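PDB 3UFI: hypothetical protein BACOVA_04980, which probably serves as a FimA-like major fimbrial subunit, a building block of pili involved in cell adhesion. Local coordinates for residues T62-Q67 / G109-T114; V46-D51 / N58-Y63; N99-Y104 / G188-T193; E93-L98 / G144-S149; Y18-E23 / T31-A36. All blocks are in the same frame, centred on the assembly; numbering follows the deposited sequence. Where two conformers were deposited one is given.

Contact 1. Residues T62-Q67 / G109-T114; sequences TYINIQ and GTLPGT
The amide of Asn65 is the flat group on which this contact turns. Pro112 lies over one of its faces, with Pro112 CD 3.7 Å from Asn65 CG and nearly as close to OD1 and ND2. The carbonyl oxygen of Thr110 stands on that same side of the amide plane, set off beyond the edge between CB and ND2, and Asn65 ND2 reaches Thr110 O at 3.2 Å in a weak, strongly bent hydrogen bond. Firmer partners come from beyond the two segments: OD1 meets the hydroxyl of Tyr101, and ND2 donates to the carbonyls of Gln105 and Ala107. With both polar atoms engaged, the amide is fixed in its rotation. Were an alanine here, the carbonyls of Gln105 and Ala107 would probably lose their donor, and Pro112 would face a gap.

Next to the amide, Gly109 N donates to Ile64 O at 2.7 Å. Gly109 CA adds a C-H...O contact of 3.6 Å to Thr62 O. A side chain on this glycine would, at its backbone angles, be pressed against the preceding carbonyl oxygen. Ile64 supplies the apolar part: its CG2 branch, held anti to the backbone N, meets Leu111 CD2 at 3.8 Å.

The backbone here is doubly irregular: Tyr63 is the centre of an inverse gamma turn, and Asn65, with phi 50° and psi 51°, pairs together with Ile66 against Val46, which makes this a G1 beta bulge at the start of strand 66-72.

Contact 2. Residues V46-D51 / N58-Y63; sequences VTVEAD and NAVDTY
Val48 meets the short helix 59-62 and its exit with both of its methyl groups. CG1 is anti to the backbone N (chi1 176°), which sends this branch to the helix, where it lies 4.1 Å from Val60 CG2 and about as far from Ala59 CB. The other branch, CG2, is left beside the backbone N and packs 3.6 Å from Tyr63 CB. Here the two side chains run alongside each other in the same direction, and CG2 reaches the aromatic ring only obliquely.

Val60 uses its own fork differently. With chi1 at 167°, its two methyl groups straddle a backbone oxygen, CG1 and CG2 each 3.5 Å from Glu49 O, so the helix is seated on the strand's peptide edge as well as on Val48.

Polar contacts lock the same pairing at the backbone. Val48 N donates to Tyr63 O at 2.8 Å in an almost straight bond. Val60 CA makes a C-H...O contact of 3.4 Å with Val48 O, and a water bridges Val48 O to Val60 O by donating to both. At the start of the helical turn, Asn58 O accepts from both the backbone N and the hydroxyl of Thr62.

The single turn of helix thus covers one edge of strand 43-51 just before the chain enters strand 66-72. Along its other edge, strand 43-51 pairs with strand 95-102, where Glu49 and Ala50 face Thr97 in a classic beta bulge, while Val48 also packs on Leu98.

Contact 3. Residues N99-Y104 / G188-T193; sequences NAYYPY and GSFNVT
Tyr101 and Val192 join two beta sheets: Tyr101 lies on strand 95-102 of the large mixed sheet, and Val192 follows strand 189-191 of a smaller, three-stranded one. The touching parts run nearly antiparallel, yet no hydrogen bond links them, so side-chain packing makes most of the junction.

Val192 CG1 sits over one face of the tyrosine, 3.6 Å from the centroid of the Tyr101 ring and only 10° off its normal, a well-centred CH-pi contact. Val192 CB leans over the same face, 3.6 Å from Tyr101 CD1. Phe190 turns its edge to the tyrosine stem instead, with Phe190 CE2 3.8 Å from Tyr101 CB, and also stacks on Phe137. Tyr101 CG lies between the backbone N and carbonyl carbon (chi1 77°), a crowded position that brings the ring beneath the valine. An Asx turn, in which Asn191 OD1 accepts from Thr193 N at 3.0 Å, bends the chain around Val192.

With a serine in place of Tyr101, Val192 is likely to lose the surface it rests on, and Asn65 OD1 its hydroxyl partner.

The chemistry divides the tyrosine in two: the ring and CB give an apolar seat buried between the sheets, whereas the hydroxyl, bonded to Asn65 and to Gln105 N, ties the far end to polar backbone and amide groups.

Contact 4. Residues E93-L98 / G144-S149; sequences EGEFTL and GVRAES
Phe96 and Val145 are joined by a pair of backbone hydrogen bonds. Phe96 N donates to Val145 O at 2.8 Å, and Val145 N returns a bond of 2.9 Å to Phe96 O. Val145 O is used further: Glu95 CA makes a C-H...O contact with it, and it also lies in the plane of the Phe96 ring, at the ring's edge, 3.4 Å from CD1.

Apolar contacts gather on the face of the sheet that carries Phe96 and Val145. Val145 places CG1 anti to its backbone N (chi1 175°), and this branch meets Leu98 CD1 at 3.9 Å, the two side chains crossing at about a right angle. Leu98 continues inward onto Phe153, and Val145 onto Val151.

A G1 beta bulge interrupts the pairing, since Gly144 and Val145 both stand opposite Phe96. Gly144 has positive phi, as is usual at the first position of this motif. The carboxylate of Glu95 rests on it, CD 3.8 Å from Gly144 CA.

Charged and water-mediated contacts lie on the solvent side. In one of the two modelled conformers of Arg146, the chain bends at chi2 and chi3 and brings the guanidinium under Glu93 O, which sits over its face without a hydrogen bond. The long salt bridge, 4.0 Å from Arg146 NH2 to Glu93 OE1 with the carboxylate and guanidinium planes nearly perpendicular, is therefore doubtful. In the same conformer, a water in the guanidinium plane accepts from Arg146 NE; it also accepts from Ala147 N and donates to Gly94 O at 2.6 Å.

Contact 5. Residues Y18-E23 / T31-A36; sequences YGNINE and TRAVGA
Asn22 and Ala33 form a non-hydrogen-bonded pair on one face of a beta hairpin. The amide of Asn22 swings across the gap so that OD1 lies 3.4 Å from Ala33 CB, while ND2 turns away from Ala33 to bond Asp154 of strand 150-156. Asn20 approaches the same methyl with its CB, at 3.9 Å. Farther along, Gly35 passes close to Gly19; a side chain at Gly35 would come tight against Gly19 O.

On the other face Glu23 and Val34 cross obliquely. Glu23 CG stands between its own backbone N and carbonyl carbon (chi1 53°), and from there the chain extends to carry the carboxylate on to His157, which OE1 engages by a hydrogen bond. In one of the two modelled conformers of Val34, CG1 touches Glu23 CG at 4.0 Å and lies 3.5 Å from Ile21 O, so both contacts are less certain.

Four backbone hydrogen bonds hold the two strands in register. Ile21 and Val34 exchange two, the shorter being Ile21 N to Val34 O at 2.7 Å. Glu23 and Arg32 exchange the other two, and Arg32 N to Glu23 O, 3.0 Å long, is almost perfectly straight at 177°. The short strand segments are 166° from parallel.

Strand 16-25 therefore uses alternate residues for different neighbours: Ile21 and Glu23 bond to strand 30-34, Gly19 bonds to Gly74 just before strand 75-78, and Tyr18 and Asn20 bond along the other edge to strand 150-156, which runs parallel to it.

All five contacts reach the same mixed sheet of a fimbrillin-like fold in the transthyretin clan. Contacts 1 and 2, with centres 9 Å apart, share Thr62 and Tyr63 and meet where strands 43-51 and 66-72 pair. The centre of contact 3 lies 11 Å from that of contact 1, whose Asn65 O takes a bond from Tyr104. Contacts 3 and 4 use successive parts of one strand, their centres 21 Å apart. Contact 2 joins both through the neighbouring strand 43-51: Glu49 OE1 bonds Asn99 ND2, and Asp51 packs on Phe96. Contact 5 stands apart, its centre 17 to 24 Å from those of the others, touching none directly.

Contact 1. Residues T62-Q67 / G109-T114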
# COMPACT_ATOMS: atom_id res chain seq x y z
N THR A 62 17.11 0.31 20.43
CA THR A 62 15.86 0.10 21.18
C THR A 62 14.62 0.43 20.33
O THR A 62 13.62 -0.30 20.37
CB THR A 62 15.85 0.98 22.46
OG1 THR A 62 17.01 0.70 23.22
CG2 THR A 62 14.60 0.78 23.34
N TYR A 63 14.68 1.57 19.64
CA TYR A 63 13.58 2.15 18.90
C TYR A 63 13.54 1.62 17.47
O TYR A 63 13.85 2.32 16.50
CB TYR A 63 13.63 3.67 18.99
CG TYR A 63 13.65 4.18 20.41
CD1 TYR A 63 12.74 3.72 21.36
CD2 TYR A 63 14.54 5.19 20.80
CE1 TYR A 63 12.71 4.24 22.66
CE2 TYR A 63 14.52 5.72 22.10
CZ TYR A 63 13.60 5.25 23.02
OH TYR A 63 13.56 5.77 24.29
N ILE A 64 13.15 0.35 17.38
CA ILE A 64 12.99 -0.38 16.13
C ILE A 64 11.56 -0.90 16.06
O ILE A 64 11.11 -1.52 17.02
CB ILE A 64 14.03 -1.53 16.05
CG1 ILE A 64 15.48 -1.00 16.12
CG2 ILE A 64 13.81 -2.41 14.81
CD1 ILE A 64 16.53 -2.09 16.44
N ASN A 65 10.83 -0.65 14.95
CA ASN A 65 9.48 -1.17 14.75
C ASN A 65 8.56 -0.89 15.98
O ASN A 65 7.91 -1.79 16.50
CB ASN A 65 9.55 -2.69 14.47
CG ASN A 65 8.31 -3.29 13.89
OD1 ASN A 65 7.72 -2.75 12.96
ND2 ASN A 65 7.91 -4.45 14.39
N ILE A 66 8.53 0.36 16.42
CA ILE A 66 7.70 0.76 17.56
C ILE A 66 6.32 1.03 16.99
O ILE A 66 6.20 1.81 16.07
CB ILE A 66 8.30 1.98 18.33
CG1 ILE A 66 9.75 1.70 18.80
CG2 ILE A 66 7.38 2.43 19.49
CD1 ILE A 66 9.99 0.44 19.74
N GLN A 67 5.28 0.39 17.55
CA GLN A 67 3.92 0.57 17.04
C GLN A 67 3.28 1.88 17.53
O GLN A 67 3.32 2.17 18.71
CB GLN A 67 3.03 -0.62 17.43
CG GLN A 67 1.69 -0.60 16.65
CD GLN A 67 0.71 -1.65 17.07
OE1 GLN A 67 -0.31 -1.84 16.43
NE2 GLN A 67 0.97 -2.35 18.15
N GLY A 109 11.02 -3.27 19.07
CA GLY A 109 12.45 -3.51 19.25
C GLY A 109 13.07 -4.46 18.25
O GLY A 109 14.28 -4.68 18.29
N THR A 110 12.25 -5.02 17.34
CA THR A 110 12.70 -5.97 16.32
C THR A 110 12.05 -5.72 14.99
O THR A 110 10.83 -5.55 14.94
CB THR A 110 12.37 -7.44 16.68
OG1 THR A 110 12.41 -7.65 18.07
CG2 THR A 110 13.26 -8.43 15.96
N LEU A 111 12.83 -5.85 13.89
CA LEU A 111 12.29 -5.67 12.54
C LEU A 111 11.34 -6.84 12.19
O LEU A 111 11.64 -7.98 12.53
CB LEU A 111 13.41 -5.54 11.49
CG LEU A 111 14.25 -4.24 11.49
CD1 LEU A 111 15.41 -4.37 10.55
CD2 LEU A 111 13.44 -3.01 11.12
N PRO A 112 10.17 -6.56 11.56
CA PRO A 112 9.24 -7.66 11.22
C PRO A 112 9.77 -8.55 10.09
O PRO A 112 10.80 -8.23 9.49
CB PRO A 112 7.98 -6.91 10.79
CG PRO A 112 8.48 -5.61 10.24
CD PRO A 112 9.66 -5.25 11.10
N GLY A 113 9.08 -9.66 9.83
CA GLY A 113 9.47 -10.59 8.77
C GLY A 113 10.88 -11.12 8.93
O GLY A 113 11.29 -11.43 10.05
N THR A 114 11.63 -11.22 7.82
CA THR A 114 13.01 -11.72 7.86
C THR A 114 13.91 -10.51 7.73
O THR A 114 14.12 -10.01 6.62
CB THR A 114 13.26 -12.80 6.78
OG1 THR A 114 12.26 -13.81 6.91
CG2 THR A 114 14.64 -13.45 6.91

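Contact 2. Residues V46-D51 / N58-Y63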
# COMPACT_ATOMS: atom_id res chain seq x y z
N VAL A 46 7.60 2.52 13.60
CA VAL A 46 8.59 3.62 13.55
C VAL A 46 9.96 3.13 14.05
O VAL A 46 10.08 2.53 15.12
CB VAL A 46 8.09 4.88 14.33
CG1 VAL A 46 9.14 6.01 14.31
CG2 VAL A 46 6.76 5.39 13.75
N THR A 47 11.00 3.35 13.23
CA THR A 47 12.36 2.94 13.53
C THR A 47 13.31 4.15 13.50
O THR A 47 13.28 4.93 12.54
CB THR A 47 12.80 1.87 12.51
OG1 THR A 47 11.89 0.78 12.56
CG2 THR A 47 14.22 1.35 12.75
N VAL A 48 14.17 4.25 14.52
CA VAL A 48 15.26 5.24 14.59
C VAL A 48 16.42 4.59 13.84
O VAL A 48 17.00 3.61 14.31
CB VAL A 48 15.61 5.68 16.02
CG1 VAL A 48 16.80 6.63 16.00
CG2 VAL A 48 14.40 6.34 16.68
N GLU A 49 16.65 5.06 12.61
CA GLU A 49 17.64 4.53 11.68
C GLU A 49 19.05 4.97 12.06
O GLU A 49 19.93 4.14 12.25
CB GLU A 49 17.30 4.95 10.23
CG GLU A 49 18.43 4.71 9.23
CD GLU A 49 18.14 4.96 7.77
OE1 GLU A 49 17.08 4.50 7.29
OE2 GLU A 49 19.00 5.56 7.09
N ALA A 50 19.24 6.28 12.16
CA ALA A 50 20.52 6.91 12.44
C ALA A 50 20.38 8.05 13.43
O ALA A 50 19.38 8.76 13.44
CB ALA A 50 21.15 7.44 11.15
N ASP A 51 21.41 8.16 14.28
CA ASP A 51 21.69 9.17 15.28
C ASP A 51 22.98 9.80 14.77
O ASP A 51 24.02 9.13 14.77
CB ASP A 51 21.83 8.51 16.68
CG ASP A 51 22.14 9.42 17.86
OD1 ASP A 51 22.68 10.53 17.64
OD2 ASP A 51 21.86 9.01 19.01
N ASN A 58 22.02 3.75 21.85
CA ASN A 58 20.96 2.86 22.34
C ASN A 58 19.62 3.11 21.61
O ASN A 58 18.81 2.19 21.54
CB ASN A 58 20.77 3.03 23.85
N ALA A 59 19.39 4.34 21.08
CA ALA A 59 18.18 4.71 20.33
C ALA A 59 18.00 3.82 19.10
O ALA A 59 16.98 3.14 18.98
CB ALA A 59 18.25 6.18 19.91
N VAL A 60 19.03 3.77 18.22
CA VAL A 60 19.09 2.98 16.98
C VAL A 60 18.89 1.47 17.32
O VAL A 60 18.38 0.73 16.47
CB VAL A 60 20.43 3.29 16.21
CG1 VAL A 60 20.71 2.28 15.09
CG2 VAL A 60 20.42 4.70 15.64
N ASP A 61 19.21 1.04 18.57
CA ASP A 61 19.08 -0.34 19.04
C ASP A 61 17.74 -0.66 19.73
O ASP A 61 17.30 -1.80 19.66
CB ASP A 61 20.23 -0.70 20.01
CG ASP A 61 21.61 -0.78 19.37
OD1 ASP A 61 21.71 -1.26 18.21
OD2 ASP A 61 22.60 -0.41 20.04
N THR A 62 17.11 0.31 20.43
CA THR A 62 15.86 0.10 21.18
C THR A 62 14.62 0.43 20.33
O THR A 62 13.62 -0.30 20.37
CB THR A 62 15.85 0.98 22.46
OG1 THR A 62 17.01 0.70 23.22
CG2 THR A 62 14.60 0.78 23.34
N TYR A 63 14.68 1.57 19.64
CA TYR A 63 13.58 2.15 18.90
C TYR A 63 13.54 1.62 17.47
O TYR A 63 13.85 2.32 16.50
CB TYR A 63 13.63 3.67 18.99
CG TYR A 63 13.65 4.18 20.41
CD1 TYR A 63 12.74 3.72 21.36
CD2 TYR A 63 14.54 5.19 20.80
CE1 TYR A 63 12.71 4.24 22.66
CE2 TYR A 63 14.52 5.72 22.10
CZ TYR A 63 13.60 5.25 23.02
OH TYR A 63 13.56 5.77 24.29
O HOH W 1 17.79 0.81 13.76

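Contact 3. Residues N99-Y104 / G188-T193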
# COMPACT_ATOMS: atom_id res chain seq x y z
N ASN A 99 12.53 6.02 9.98
CA ASN A 99 11.76 5.34 8.94
C ASN A 99 10.44 4.93 9.49
O ASN A 99 10.36 4.66 10.69
CB ASN A 99 12.47 4.07 8.42
CG ASN A 99 13.85 4.25 7.88
OD1 ASN A 99 14.13 5.15 7.09
ND2 ASN A 99 14.74 3.35 8.26
N ALA A 100 9.41 4.83 8.66
CA ALA A 100 8.13 4.34 9.14
C ALA A 100 7.45 3.57 8.04
O ALA A 100 7.75 3.77 6.87
CB ALA A 100 7.27 5.50 9.64
N TYR A 101 6.56 2.64 8.41
CA TYR A 101 5.84 1.86 7.40
C TYR A 101 4.46 1.52 7.92
O TYR A 101 4.23 1.55 9.11
CB TYR A 101 6.62 0.58 7.02
CG TYR A 101 6.49 -0.49 8.07
CD1 TYR A 101 7.31 -0.49 9.20
CD2 TYR A 101 5.48 -1.45 8.00
CE1 TYR A 101 7.15 -1.44 10.20
CE2 TYR A 101 5.31 -2.40 9.00
CZ TYR A 101 6.15 -2.39 10.11
OH TYR A 101 5.98 -3.31 11.11
N TYR A 102 3.56 1.20 7.01
CA TYR A 102 2.20 0.76 7.26
C TYR A 102 1.94 -0.46 6.37
O TYR A 102 2.45 -0.46 5.26
CB TYR A 102 1.20 1.91 6.94
CG TYR A 102 -0.24 1.46 6.82
CD1 TYR A 102 -0.73 0.92 5.62
CD2 TYR A 102 -1.11 1.52 7.91
CE1 TYR A 102 -2.03 0.42 5.53
CE2 TYR A 102 -2.42 1.03 7.82
CZ TYR A 102 -2.86 0.47 6.63
OH TYR A 102 -4.15 0.01 6.52
N PRO A 103 1.12 -1.47 6.74
CA PRO A 103 0.49 -1.70 8.06
C PRO A 103 1.48 -2.35 9.03
O PRO A 103 2.22 -3.29 8.66
CB PRO A 103 -0.69 -2.65 7.74
CG PRO A 103 -0.46 -3.19 6.34
CD PRO A 103 0.84 -2.59 5.82
N TYR A 104 1.47 -1.89 10.28
CA TYR A 104 2.32 -2.47 11.31
C TYR A 104 2.15 -3.98 11.45
O TYR A 104 1.04 -4.50 11.42
CB TYR A 104 2.01 -1.86 12.69
CG TYR A 104 2.97 -2.33 13.77
CD1 TYR A 104 4.20 -1.72 13.93
CD2 TYR A 104 2.65 -3.40 14.61
CE1 TYR A 104 5.10 -2.14 14.90
CE2 TYR A 104 3.55 -3.85 15.58
CZ TYR A 104 4.76 -3.18 15.74
OH TYR A 104 5.69 -3.55 16.67
N GLY A 188 5.60 -11.75 -3.44
CA GLY A 188 6.59 -10.70 -3.36
C GLY A 188 6.96 -10.36 -1.94
O GLY A 188 6.64 -11.10 -1.01
N SER A 189 7.67 -9.24 -1.78
CA SER A 189 8.12 -8.82 -0.48
C SER A 189 8.19 -7.31 -0.36
O SER A 189 8.34 -6.61 -1.37
CB SER A 189 9.49 -9.44 -0.18
OG SER A 189 10.52 -8.93 -1.01
N PHE A 190 8.03 -6.82 0.88
CA PHE A 190 8.14 -5.42 1.21
C PHE A 190 9.23 -5.27 2.26
O PHE A 190 9.20 -5.95 3.28
CB PHE A 190 6.81 -4.84 1.68
CG PHE A 190 6.90 -3.45 2.29
CD1 PHE A 190 7.17 -2.33 1.49
CD2 PHE A 190 6.62 -3.24 3.63
CE1 PHE A 190 7.20 -1.05 2.03
CE2 PHE A 190 6.64 -1.95 4.17
CZ PHE A 190 6.92 -0.86 3.36
N ASN A 191 10.19 -4.40 1.99
CA ASN A 191 11.31 -4.15 2.88
C ASN A 191 11.01 -2.88 3.70
O ASN A 191 10.89 -1.81 3.12
CB ASN A 191 12.59 -4.04 2.04
CG ASN A 191 13.85 -3.99 2.84
OD1 ASN A 191 13.94 -3.35 3.87
ND2 ASN A 191 14.88 -4.65 2.36
N VAL A 192 10.85 -3.00 5.03
CA VAL A 192 10.47 -1.84 5.88
C VAL A 192 11.67 -0.89 6.14
O VAL A 192 11.48 0.22 6.63
CB VAL A 192 9.80 -2.26 7.22
CG1 VAL A 192 8.66 -3.24 6.98
CG2 VAL A 192 10.81 -2.81 8.23
N THR A 193 12.88 -1.34 5.83
CA THR A 193 14.10 -0.56 6.01
C THR A 193 14.31 0.37 4.81
O THR A 193 14.72 1.50 5.00
CB THR A 193 15.27 -1.54 6.21
OG1 THR A 193 15.03 -2.22 7.44
CG2 THR A 193 16.63 -0.84 6.29

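Contact 4. Residues E93-L98 / G144-S149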
# COMPACT_ATOMS: atom_id res chain seq x y z
N GLU A 93 20.82 17.31 21.03
CA GLU A 93 20.46 18.39 20.13
C GLU A 93 20.87 18.09 18.69
O GLU A 93 20.79 18.98 17.84
CB GLU A 93 21.11 19.72 20.61
CG GLU A 93 20.94 20.06 22.09
CD GLU A 93 19.59 19.88 22.76
OE1 GLU A 93 18.56 20.28 22.17
OE2 GLU A 93 19.56 19.37 23.91
N GLY A 94 21.26 16.86 18.42
CA GLY A 94 21.62 16.43 17.07
C GLY A 94 20.42 16.02 16.24
O GLY A 94 19.27 16.10 16.69
N GLU A 95 20.70 15.60 15.00
CA GLU A 95 19.70 15.15 14.03
C GLU A 95 19.61 13.65 14.00
O GLU A 95 20.57 12.96 14.34
CB GLU A 95 20.02 15.67 12.63
CG GLU A 95 20.04 17.18 12.53
CD GLU A 95 20.07 17.76 11.13
OE1 GLU A 95 20.62 17.10 10.22
OE2 GLU A 95 19.55 18.88 10.95
N PHE A 96 18.44 13.14 13.61
CA PHE A 96 18.16 11.71 13.48
C PHE A 96 17.48 11.44 12.18
O PHE A 96 16.83 12.33 11.62
CB PHE A 96 17.27 11.22 14.64
CG PHE A 96 17.85 11.41 16.02
CD1 PHE A 96 17.76 12.63 16.67
CD2 PHE A 96 18.45 10.34 16.69
CE1 PHE A 96 18.31 12.80 17.95
CE2 PHE A 96 18.97 10.50 17.97
CZ PHE A 96 18.90 11.72 18.59
N THR A 97 17.62 10.22 11.69
CA THR A 97 16.92 9.69 10.55
C THR A 97 15.96 8.65 11.08
O THR A 97 16.36 7.76 11.83
CB THR A 97 17.84 9.14 9.46
OG1 THR A 97 18.70 10.18 9.02
CG2 THR A 97 17.06 8.57 8.28
N LEU A 98 14.68 8.77 10.71
CA LEU A 98 13.65 7.82 11.13
C LEU A 98 12.92 7.29 9.94
O LEU A 98 12.69 8.03 8.99
CB LEU A 98 12.62 8.50 12.09
CG LEU A 98 12.90 8.48 13.60
CD1 LEU A 98 14.11 9.36 13.97
CD2 LEU A 98 11.68 8.98 14.36
N GLY A 144 16.74 14.78 9.45
CA GLY A 144 16.81 16.00 10.24
C GLY A 144 15.81 16.05 11.37
O GLY A 144 15.40 17.13 11.79
N VAL A 145 15.42 14.87 11.89
CA VAL A 145 14.48 14.74 13.00
C VAL A 145 15.21 15.18 14.26
O VAL A 145 16.39 14.85 14.44
CB VAL A 145 13.93 13.29 13.10
CG1 VAL A 145 13.05 13.08 14.34
CG2 VAL A 145 13.19 12.90 11.83
N ARG A 146 14.50 15.95 15.11
CA ARG A 146 15.06 16.47 16.34
C ARG A 146 14.37 15.86 17.55
O ARG A 146 13.21 15.47 17.47
CB ARG A 146 14.93 18.01 16.37
CG ARG A 146 15.74 18.73 15.28
CD ARG A 146 17.25 18.72 15.49
NE ARG A 146 17.67 19.26 16.79
CZ ARG A 146 17.82 20.56 17.05
NH1 ARG A 146 17.56 21.47 16.12
NH2 ARG A 146 18.21 20.95 18.26
N ALA A 147 15.09 15.78 18.66
CA ALA A 147 14.57 15.23 19.92
C ALA A 147 13.45 16.12 20.45
O ALA A 147 13.49 17.34 20.21
CB ALA A 147 15.70 15.15 20.95
N GLU A 148 12.45 15.53 21.16
CA GLU A 148 11.34 16.24 21.84
C GLU A 148 10.59 17.20 20.90
O GLU A 148 10.19 18.30 21.30
CB GLU A 148 11.91 17.04 23.04
CG GLU A 148 12.82 16.21 23.94
CD GLU A 148 13.37 16.94 25.13
OE1 GLU A 148 14.38 17.68 24.98
OE2 GLU A 148 12.78 16.81 26.22
N SER A 149 10.47 16.82 19.64
CA SER A 149 9.83 17.65 18.64
C SER A 149 8.79 16.87 17.86
O SER A 149 8.88 15.63 17.77
CB SER A 149 10.88 18.18 17.66
OG SER A 149 11.88 18.92 18.32
O HOH W 2 17.76 16.81 18.71
O HOH W 3 16.35 19.83 11.46
O HOH W 4 19.24 13.51 9.40

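Contact 5. Residues Y18-E23 / T31-A36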
# COMPACT_ATOMS: atom_id res chain seq x y z
N TYR A 18 3.23 12.45 13.29
CA TYR A 18 2.18 12.67 12.33
C TYR A 18 2.54 11.97 11.03
O TYR A 18 3.71 11.66 10.79
CB TYR A 18 1.98 14.16 12.04
CG TYR A 18 1.53 15.02 13.20
CD1 TYR A 18 2.46 15.67 14.01
CD2 TYR A 18 0.18 15.33 13.37
CE1 TYR A 18 2.06 16.59 14.97
CE2 TYR A 18 -0.23 16.25 14.34
CZ TYR A 18 0.72 16.92 15.10
OH TYR A 18 0.35 17.83 16.05
N GLY A 19 1.54 11.80 10.17
CA GLY A 19 1.74 11.18 8.88
C GLY A 19 0.85 11.74 7.79
O GLY A 19 -0.35 11.95 8.01
N ASN A 20 1.45 11.98 6.62
CA ASN A 20 0.78 12.33 5.36
C ASN A 20 0.87 11.13 4.45
O ASN A 20 1.84 10.37 4.55
CB ASN A 20 1.46 13.52 4.67
CG ASN A 20 1.16 14.87 5.20
OD1 ASN A 20 0.01 15.23 5.42
ND2 ASN A 20 2.18 15.71 5.28
N ILE A 21 -0.09 10.95 3.56
CA ILE A 21 -0.01 9.91 2.53
C ILE A 21 -0.04 10.61 1.19
O ILE A 21 -0.88 11.48 1.01
CB ILE A 21 -1.09 8.80 2.65
CG1 ILE A 21 -1.07 8.13 4.04
CG2 ILE A 21 -0.89 7.75 1.54
CD1 ILE A 21 -2.31 7.24 4.36
N ASN A 22 0.88 10.27 0.26
CA ASN A 22 0.84 10.88 -1.08
C ASN A 22 -0.09 10.10 -1.96
O ASN A 22 0.15 8.91 -2.23
CB ASN A 22 2.23 10.98 -1.73
CG ASN A 22 3.17 11.87 -0.97
OD1 ASN A 22 2.75 12.72 -0.20
ND2 ASN A 22 4.45 11.68 -1.18
N GLU A 23 -1.17 10.74 -2.38
CA GLU A 23 -2.16 10.09 -3.23
C GLU A 23 -3.06 11.10 -3.90
O GLU A 23 -3.11 12.27 -3.51
CB GLU A 23 -3.00 9.06 -2.45
CG GLU A 23 -3.65 9.59 -1.18
CD GLU A 23 -4.39 8.52 -0.41
OE1 GLU A 23 -3.83 7.42 -0.23
OE2 GLU A 23 -5.54 8.79 0.01
N THR A 31 -2.47 15.02 -7.13
CA THR A 31 -1.65 14.23 -6.22
C THR A 31 -1.16 15.16 -5.11
O THR A 31 -0.48 16.15 -5.38
CB THR A 31 -0.52 13.53 -6.95
OG1 THR A 31 -1.06 12.86 -8.08
CG2 THR A 31 0.22 12.54 -6.06
N ARG A 32 -1.55 14.84 -3.87
CA ARG A 32 -1.22 15.66 -2.70
C ARG A 32 -0.74 14.83 -1.53
O ARG A 32 -1.02 13.63 -1.47
CB ARG A 32 -2.50 16.41 -2.25
CG ARG A 32 -3.14 17.32 -3.30
CD ARG A 32 -4.36 18.03 -2.74
NE ARG A 32 -4.00 18.86 -1.59
CZ ARG A 32 -3.57 20.11 -1.66
NH1 ARG A 32 -3.49 20.73 -2.83
NH2 ARG A 32 -3.22 20.76 -0.55
N ALA A 33 -0.04 15.49 -0.57
CA ALA A 33 0.32 14.90 0.72
C ALA A 33 -0.93 15.14 1.54
O ALA A 33 -1.36 16.29 1.65
CB ALA A 33 1.55 15.58 1.31
N VAL A 34 -1.56 14.08 2.02
CA VAL A 34 -2.81 14.25 2.76
C VAL A 34 -2.78 13.41 4.05
O VAL A 34 -2.42 12.23 4.05
CB VAL A 34 -4.05 14.00 1.86
CG1 VAL A 34 -4.19 12.53 1.42
CG2 VAL A 34 -5.32 14.52 2.51
N GLY A 35 -3.13 14.08 5.14
CA GLY A 35 -3.15 13.46 6.45
C GLY A 35 -4.53 13.12 6.93
O GLY A 35 -4.68 12.63 8.05
N ALA A 36 -5.56 13.38 6.12
CA ALA A 36 -6.94 13.14 6.54
C ALA A 36 -7.54 11.89 5.88
O ALA A 36 -8.75 11.68 5.98
CB ALA A 36 -7.78 14.39 6.26